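PDB 5C92: kelch domain-containing protein from Colletotrichum graminicola M1.001, which probably oxidises alcohols to aldehydes at a mononuclear copper centre, as a fungal copper radical oxidase of the galactose oxidase family. Local coordinates for residues M169-F174 with G241-T246; M198-T203 with T210-R215; V330-H335 with H362-F367. All blocks are in the same frame, centred on the assembly; numbering follows the deposited sequence.

Interaction 1: residues M169-F174 with G241-T246; sequences MQRGMF and GGKGYT
Phe174 and Tyr245 bring two loops of the propeller together beside the copper site in an edge-to-face pair; water, not direct hydrogen bonds, joins the backbones. The edge of Phe174 points at the face of Tyr245, with ring centroids 5.5 Å apart and planes at 81°. CD2 of Phe174 lies 3.7 Å from CE2 of Tyr245, offset toward the rim. CB of Met173 packs on CB of Tyr245. At Gly172 and Gly244 the backbones come close, with CA atoms 4.4 Å apart. One water donates to the carbonyl oxygens of Arg171 and Met173 and accepts from the backbone N of Tyr245. A second accepts from the N atoms of Met173 and Thr246. Met169 bends at its thioether (chi3 -53°), and its CE lies 3.3 Å from the carbonyl O of Lys243. Arg171 and Lys243 run side by side, with NZ of Lys243 over one guanidinium face, 3.8 Å from CZ of Arg171. Like charges should disfavour this. Tyr245 OH is hydrogen-bonded to His178, and Phe174 also packs edge-to-face with the copper ligand Tyr120. Residues 169-174 link two blades, between strands 155-158 and 181-183; the loop holding Tyr245 lies between strands 235-239 and 254-258 of the blade after.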
# COMPACT_ATOMS: atom_id res chain seq x y z
N MET A 169 -2.33 -1.90 21.02
CA MET A 169 -1.12 -1.43 21.69
C MET A 169 -1.40 -0.86 23.13
O MET A 169 -2.54 -0.59 23.51
CB MET A 169 -0.33 -0.36 20.92
CG MET A 169 -0.57 -0.10 19.46
SD MET A 169 0.84 0.78 18.76
CE MET A 169 1.02 2.19 19.82
N GLN A 170 -0.33 -0.58 23.85
CA GLN A 170 -0.46 -0.14 25.23
C GLN A 170 -0.88 1.31 25.41
O GLN A 170 -1.65 1.58 26.29
CB GLN A 170 0.85 -0.31 25.96
CG GLN A 170 0.68 -0.07 27.46
CD GLN A 170 1.91 -0.50 28.23
OE1 GLN A 170 3.05 -0.34 27.76
NE2 GLN A 170 1.69 -1.09 29.40
N ARG A 171 -0.33 2.23 24.63
CA ARG A 171 -0.49 3.67 24.81
C ARG A 171 -1.17 4.34 23.58
O ARG A 171 -1.09 3.86 22.41
CB ARG A 171 0.88 4.35 24.92
CG ARG A 171 1.76 3.80 26.03
CD ARG A 171 3.06 4.54 26.09
NE ARG A 171 3.97 3.97 27.09
CZ ARG A 171 4.54 4.65 28.09
NH1 ARG A 171 4.28 5.94 28.30
NH2 ARG A 171 5.38 4.03 28.90
N GLY A 172 -1.67 5.54 23.84
CA GLY A 172 -1.99 6.51 22.82
C GLY A 172 -3.35 6.29 22.21
O GLY A 172 -4.04 5.31 22.49
N MET A 173 -3.71 7.21 21.33
CA MET A 173 -4.98 7.16 20.62
C MET A 173 -5.06 5.95 19.69
O MET A 173 -4.07 5.52 19.08
CB MET A 173 -5.15 8.40 19.76
CG MET A 173 -5.17 9.71 20.51
SD MET A 173 -5.09 11.12 19.39
CE MET A 173 -6.72 10.92 18.76
N PHE A 174 -6.28 5.49 19.51
CA PHE A 174 -6.61 4.49 18.49
C PHE A 174 -5.62 3.32 18.51
O PHE A 174 -5.14 2.89 17.46
CB PHE A 174 -6.64 5.11 17.08
CG PHE A 174 -7.41 6.40 16.98
CD1 PHE A 174 -8.73 6.47 17.41
CD2 PHE A 174 -6.83 7.53 16.39
CE1 PHE A 174 -9.45 7.65 17.30
CE2 PHE A 174 -7.55 8.71 16.27
CZ PHE A 174 -8.88 8.75 16.70
N GLY A 241 7.76 4.53 13.17
CA GLY A 241 6.67 4.56 14.11
C GLY A 241 7.01 5.01 15.53
O GLY A 241 8.18 5.29 15.86
N GLY A 242 5.98 5.15 16.35
CA GLY A 242 6.16 5.65 17.71
C GLY A 242 5.33 4.89 18.70
O GLY A 242 4.44 4.15 18.30
N LYS A 243 5.63 5.08 19.99
CA LYS A 243 5.00 4.34 21.12
C LYS A 243 3.54 4.66 21.24
O LYS A 243 2.79 3.98 21.93
CB LYS A 243 5.62 4.79 22.45
CG LYS A 243 6.71 3.96 23.02
CD LYS A 243 6.83 4.20 24.52
CE LYS A 243 7.01 5.66 24.89
NZ LYS A 243 7.64 5.75 26.25
N GLY A 244 3.17 5.83 20.75
CA GLY A 244 1.78 6.18 20.62
C GLY A 244 1.47 6.86 19.30
O GLY A 244 2.37 7.28 18.61
N TYR A 245 0.19 7.00 19.02
CA TYR A 245 -0.30 7.75 17.83
C TYR A 245 0.31 9.12 17.73
O TYR A 245 0.77 9.53 16.66
CB TYR A 245 -1.83 7.84 17.82
CG TYR A 245 -2.43 7.88 16.41
CD1 TYR A 245 -2.33 9.03 15.60
CD2 TYR A 245 -3.09 6.79 15.90
CE1 TYR A 245 -2.86 9.05 14.31
CE2 TYR A 245 -3.63 6.81 14.62
CZ TYR A 245 -3.50 7.93 13.83
OH TYR A 245 -4.07 7.92 12.58
N THR A 246 0.25 9.85 18.85
CA THR A 246 0.94 11.11 19.00
C THR A 246 1.69 11.19 20.32
O THR A 246 1.47 10.35 21.21
CB THR A 246 -0.08 12.27 19.00
OG1 THR A 246 -1.03 12.06 20.06
CG2 THR A 246 -0.78 12.33 17.64
O HOH W 1 -1.53 4.74 19.87
O HOH W 2 -1.74 9.47 21.16

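Interaction 2: residues M198-T203 with T210-R215. With NAG (2-acetamido-2-deoxy-beta-D-glucopyranose), chain C.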
# COMPACT_ATOMS: atom_id res chain seq x y z
N MET A 198 3.18 -9.52 17.63
CA MET A 198 2.61 -9.93 16.35
C MET A 198 1.72 -11.14 16.54
O MET A 198 1.93 -11.90 17.47
CB MET A 198 3.74 -10.29 15.38
CG MET A 198 4.75 -9.18 15.30
SD MET A 198 6.02 -9.39 14.03
CE MET A 198 6.87 -10.85 14.63
N ASN A 199 0.70 -11.27 15.69
CA ASN A 199 -0.35 -12.28 15.84
C ASN A 199 -0.80 -12.79 14.47
O ASN A 199 -0.87 -12.03 13.48
CB ASN A 199 -1.57 -11.76 16.60
CG ASN A 199 -1.28 -11.42 18.07
OD1 ASN A 199 -1.32 -12.28 18.95
ND2 ASN A 199 -1.00 -10.17 18.33
N TRP A 200 -1.01 -14.10 14.38
CA TRP A 200 -1.61 -14.72 13.22
C TRP A 200 -3.09 -14.73 13.39
O TRP A 200 -3.60 -14.96 14.49
CB TRP A 200 -1.14 -16.15 13.03
CG TRP A 200 0.25 -16.25 12.54
CD1 TRP A 200 1.32 -16.65 13.25
CD2 TRP A 200 0.69 -16.12 11.20
NE1 TRP A 200 2.40 -16.72 12.46
CE2 TRP A 200 2.05 -16.38 11.19
CE3 TRP A 200 0.06 -15.75 10.00
CZ2 TRP A 200 2.82 -16.30 10.02
CZ3 TRP A 200 0.78 -15.72 8.85
CH2 TRP A 200 2.16 -15.95 8.86
N TYR A 201 -3.77 -14.44 12.31
CA TYR A 201 -5.20 -14.62 12.28
C TYR A 201 -5.54 -15.59 11.13
O TYR A 201 -4.84 -15.63 10.10
CB TYR A 201 -5.91 -13.29 12.04
CG TYR A 201 -5.90 -12.39 13.20
CD1 TYR A 201 -6.92 -12.44 14.15
CD2 TYR A 201 -4.88 -11.45 13.38
CE1 TYR A 201 -6.93 -11.60 15.24
CE2 TYR A 201 -4.88 -10.61 14.49
CZ TYR A 201 -5.91 -10.66 15.41
OH TYR A 201 -5.95 -9.78 16.51
N ASP A 202 -6.59 -16.38 11.34
CA ASP A 202 -7.09 -17.35 10.34
C ASP A 202 -8.49 -16.89 9.97
O ASP A 202 -9.36 -16.64 10.86
CB ASP A 202 -7.05 -18.77 10.92
CG ASP A 202 -7.61 -19.82 9.98
OD1 ASP A 202 -8.11 -19.51 8.88
OD2 ASP A 202 -7.52 -20.99 10.39
N THR A 203 -8.65 -16.51 8.71
CA THR A 203 -9.92 -15.89 8.31
C THR A 203 -10.98 -16.89 7.88
O THR A 203 -12.10 -16.46 7.66
CB THR A 203 -9.75 -14.83 7.19
OG1 THR A 203 -9.13 -15.45 6.05
CG2 THR A 203 -8.87 -13.68 7.72
N THR A 210 -3.44 -16.72 16.91
CA THR A 210 -2.42 -17.21 17.81
C THR A 210 -1.18 -16.31 17.73
O THR A 210 -0.92 -15.71 16.68
CB THR A 210 -2.09 -18.68 17.48
OG1 THR A 210 -1.28 -19.25 18.50
CG2 THR A 210 -1.38 -18.83 16.19
N PRO A 211 -0.41 -16.22 18.82
CA PRO A 211 0.74 -15.34 18.77
C PRO A 211 1.70 -15.65 17.66
O PRO A 211 1.84 -16.79 17.28
CB PRO A 211 1.37 -15.52 20.16
CG PRO A 211 0.18 -15.67 21.05
CD PRO A 211 -0.77 -16.53 20.23
N ALA A 212 2.34 -14.63 17.10
CA ALA A 212 3.39 -14.88 16.12
C ALA A 212 4.76 -14.51 16.64
O ALA A 212 5.75 -14.63 15.93
CB ALA A 212 3.09 -14.11 14.85
N GLY A 213 4.82 -14.00 17.86
CA GLY A 213 6.07 -13.61 18.45
C GLY A 213 6.16 -12.10 18.54
O GLY A 213 5.28 -11.38 18.06
N LEU A 214 7.17 -11.64 19.26
CA LEU A 214 7.49 -10.23 19.36
C LEU A 214 8.25 -9.81 18.13
O LEU A 214 9.04 -10.58 17.59
CB LEU A 214 8.36 -9.94 20.59
CG LEU A 214 7.68 -10.12 21.96
CD1 LEU A 214 8.77 -10.09 23.02
CD2 LEU A 214 6.62 -9.08 22.29
N ARG A 215 8.16 -8.52 17.81
CA ARG A 215 8.96 -7.99 16.73
C ARG A 215 10.35 -7.65 17.28
O ARG A 215 10.74 -6.46 17.42
CB ARG A 215 8.24 -6.80 16.03
CG ARG A 215 8.93 -6.31 14.77
CD ARG A 215 8.11 -5.27 13.97
NE ARG A 215 7.77 -4.14 14.82
CZ ARG A 215 6.66 -4.00 15.52
NH1 ARG A 215 5.64 -4.79 15.33
NH2 ARG A 215 6.55 -2.98 16.38
C1 NAG C . -5.75 -24.45 6.38
C2 NAG C . -4.97 -25.76 6.52
C3 NAG C . -5.78 -26.76 7.36
C4 NAG C . -6.56 -26.16 8.54
C5 NAG C . -7.15 -24.79 8.28
C6 NAG C . -7.59 -24.17 9.61
C7 NAG C . -3.49 -26.49 4.65
C8 NAG C . -3.43 -26.96 3.22
N2 NAG C . -4.71 -26.25 5.16
O3 NAG C . -4.89 -27.70 7.95
O4 NAG C . -7.66 -27.00 8.90
O5 NAG C . -6.16 -23.97 7.66
O6 NAG C . -8.74 -23.34 9.42
O7 NAG C . -2.47 -26.36 5.29
O HOH W 3 2.82 -12.23 19.99
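Met198 and Trp200 pair with residues 210-213 through four backbone hydrogen bonds. Trp200 and Thr210 bond both ways, and Trp200 N meets Thr210 O nearly end-on at 2.8 Å. Met198 O accepts from Ala212 N, also at 2.8 Å, but this donor lies above the carbonyl plane, 44° out of it. Met198 N donates to Gly213 O. Ala212 and Gly213 thus both face Met198, a classic beta bulge. CB of Ala212 sits between two larger side chains, 3.5 Å from CD1 of Trp200 and 3.9 Å from CB of Met198. The Met198 chain bends at chi3 (-65°), which carries CE to 3.7 Å from Leu214 O, and SD touches CB of Arg215. Asn199 lays OD1 against CA of Pro211. Further out, Trp200 NE1 is hydrogen-bonded to Gln264 O and Asn199 ND2 to Gln191. Arg215 is held by a salt bridge to Asp218 and by carbonyls that include Ala192 O. At the other end Asp202 OD2 accepts from O6 of an N-acetylglucosamine at 2.8 Å. This is a beta hairpin, the third and fourth strands of a four-stranded antiparallel sheet, as in a kelch-type propeller blade.

Interaction 3: residues V330-H335 with H362-F367. With CU1 (copper (I) ion), chain D.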
# COMPACT_ATOMS: atom_id res chain seq x y z
N VAL A 330 8.44 20.37 0.86
CA VAL A 330 7.21 20.42 1.66
C VAL A 330 7.20 19.24 2.63
O VAL A 330 7.40 18.15 2.20
CB VAL A 330 5.99 20.34 0.71
CG1 VAL A 330 4.67 20.24 1.48
CG2 VAL A 330 5.97 21.58 -0.20
N PRO A 331 6.76 19.43 3.89
CA PRO A 331 6.63 18.27 4.79
C PRO A 331 5.58 17.28 4.29
O PRO A 331 4.54 17.70 3.80
CB PRO A 331 6.15 18.89 6.12
CG PRO A 331 6.68 20.30 6.06
CD PRO A 331 6.46 20.68 4.60
N ARG A 332 5.78 16.01 4.59
CA ARG A 332 4.87 14.97 4.20
C ARG A 332 4.65 14.18 5.45
O ARG A 332 5.25 13.09 5.67
CB ARG A 332 5.42 14.11 3.04
CG ARG A 332 5.73 14.83 1.73
CD ARG A 332 4.48 15.41 1.07
NE ARG A 332 4.85 16.16 -0.13
CZ ARG A 332 4.13 17.16 -0.66
NH1 ARG A 332 2.95 17.50 -0.11
NH2 ARG A 332 4.57 17.79 -1.74
N ASN A 333 3.81 14.77 6.32
CA ASN A 333 3.63 14.22 7.67
C ASN A 333 2.25 13.49 7.74
O ASN A 333 1.92 12.72 6.85
CB ASN A 333 3.78 15.28 8.76
CG ASN A 333 5.18 15.89 8.86
OD1 ASN A 333 5.34 16.93 9.50
ND2 ASN A 333 6.19 15.26 8.29
N TYR A 334 1.45 13.75 8.76
CA TYR A 334 0.15 13.11 8.88
C TYR A 334 -0.66 13.36 7.62
O TYR A 334 -0.75 14.49 7.17
CB TYR A 334 -0.65 13.67 10.06
CG TYR A 334 -1.82 12.84 10.45
CD1 TYR A 334 -1.68 11.48 10.72
CD2 TYR A 334 -3.08 13.40 10.61
CE1 TYR A 334 -2.76 10.70 11.11
CE2 TYR A 334 -4.17 12.61 11.05
CZ TYR A 334 -3.98 11.28 11.33
OH TYR A 334 -5.00 10.50 11.76
N HIS A 335 -1.38 12.34 7.20
CA HIS A 335 -2.21 12.37 5.97
C HIS A 335 -1.47 12.51 4.61
O HIS A 335 -2.08 12.93 3.61
CB HIS A 335 -3.24 13.49 6.08
CG HIS A 335 -4.36 13.19 7.00
ND1 HIS A 335 -5.19 14.17 7.48
CD2 HIS A 335 -4.79 12.03 7.53
CE1 HIS A 335 -6.08 13.63 8.29
NE2 HIS A 335 -5.88 12.33 8.31
N HIS A 362 -1.65 20.37 2.38
CA HIS A 362 -0.77 20.26 1.21
C HIS A 362 -1.52 19.51 0.14
O HIS A 362 -1.60 18.27 0.18
CB HIS A 362 0.51 19.55 1.56
CG HIS A 362 1.28 20.22 2.64
ND1 HIS A 362 1.69 21.53 2.54
CD2 HIS A 362 1.64 19.81 3.88
CE1 HIS A 362 2.31 21.89 3.65
NE2 HIS A 362 2.24 20.87 4.50
N PHE A 363 -2.06 20.26 -0.84
CA PHE A 363 -2.76 19.71 -1.99
C PHE A 363 -1.81 19.13 -3.02
O PHE A 363 -2.23 18.47 -3.96
CB PHE A 363 -3.61 20.82 -2.69
CG PHE A 363 -4.74 21.33 -1.87
CD1 PHE A 363 -4.52 22.28 -0.89
CD2 PHE A 363 -6.00 20.82 -2.04
CE1 PHE A 363 -5.56 22.72 -0.10
CE2 PHE A 363 -7.05 21.30 -1.31
CZ PHE A 363 -6.84 22.25 -0.34
N ASP A 364 -0.53 19.39 -2.86
CA ASP A 364 0.41 19.11 -3.89
C ASP A 364 1.16 17.76 -3.66
O ASP A 364 0.97 17.07 -2.65
CB ASP A 364 1.37 20.29 -4.02
CG ASP A 364 2.34 20.39 -2.84
OD1 ASP A 364 1.87 20.25 -1.69
OD2 ASP A 364 3.57 20.39 -3.10
N GLY A 365 1.94 17.41 -4.67
CA GLY A 365 2.89 16.34 -4.64
C GLY A 365 3.68 16.32 -5.91
O GLY A 365 3.66 17.29 -6.69
N GLN A 366 4.51 15.29 -6.03
CA GLN A 366 5.43 15.12 -7.16
C GLN A 366 5.70 13.66 -7.31
O GLN A 366 5.45 12.87 -6.40
CB GLN A 366 6.79 15.74 -6.92
CG GLN A 366 6.80 17.05 -6.25
CD GLN A 366 8.22 17.55 -6.07
OE1 GLN A 366 8.94 17.84 -7.01
NE2 GLN A 366 8.59 17.68 -4.84
N PHE A 367 6.21 13.31 -8.47
CA PHE A 367 6.59 11.95 -8.77
C PHE A 367 8.11 11.88 -8.73
O PHE A 367 8.81 12.71 -9.35
CB PHE A 367 6.07 11.52 -10.15
CG PHE A 367 4.58 11.47 -10.25
CD1 PHE A 367 3.86 12.62 -10.55
CD2 PHE A 367 3.90 10.34 -9.95
CE1 PHE A 367 2.48 12.61 -10.61
CE2 PHE A 367 2.50 10.32 -10.02
CZ PHE A 367 1.80 11.46 -10.32
CU CU1 D . -6.83 10.84 9.64
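Val330 and His362 reach toward each other from opposite directions, and the valine methyl CG1 lands on the imidazole face. It lies 3.5 Å from the ring centroid and 15° off the ring normal, a CH-pi contact. CG1 is anti to the Val330 backbone N (chi1 174°), which turns this methyl to the ring. The same methyl also lies over one face of the Arg332 guanidinium, offset toward its rim. The other methyl, CG2, comes 3.9 Å from OD2 of Asp364. Pro331 O approaches CD2 of His362 at 3.6 Å. His362 NE2 is hydrogen-bonded to Asp305, which fixes the turn of the imidazole.

Arg332 and Asp364 form a salt bridge with a skewed geometry. NH2 of Arg332 donates to OD2 of Asp364 at 3.1 Å. OD2 lies near the guanidinium plane, but the carboxylate plane is turned 50° from it, and NH2 meets OD2 from above the carboxylate plane. A second bond, NH1 of Arg332 to OD1 of Asp364, is weak at 3.4 Å. The arginine chain bends at chi2. NH1 is also hydrogen-bonded to Gly350 O, and it lies 3.6 Å from CB of His362.

The contact anchors the start of the loop whose end carries His335. Strand 364-369 lies in the blade that N-terminal strand 5-11 completes, as in beta-propeller closure. His335 NE2 binds copper (I) at 2.2 Å with Tyr120 and His423, and its ND1 is hydrogen-bonded to Gly352 O. The copper site itself resembles that of galactose oxidase.

How the interactions relate
Along the chain, residues 169-174 come first, before strand 181-183. The hairpin of interaction 2 follows and closes a short loop between strands 197-202 and 208-214. It is nested within the longer loop that interaction 1 closes at 241-246, so interaction 1 joins the loop before that blade to a loop within the next one. Interaction 3 comes later and in series; it closes the loop from 330-335 to strand 364-369, whose sheet also holds the N-terminal strand 5-11. Interactions 1 and 3 touch near the copper, through Tyr245 OH and Tyr334 OH, 2.9 Å apart. Interactions 2 and 3 lie on opposite sides of the chain centre, their centres about 33 Å apart.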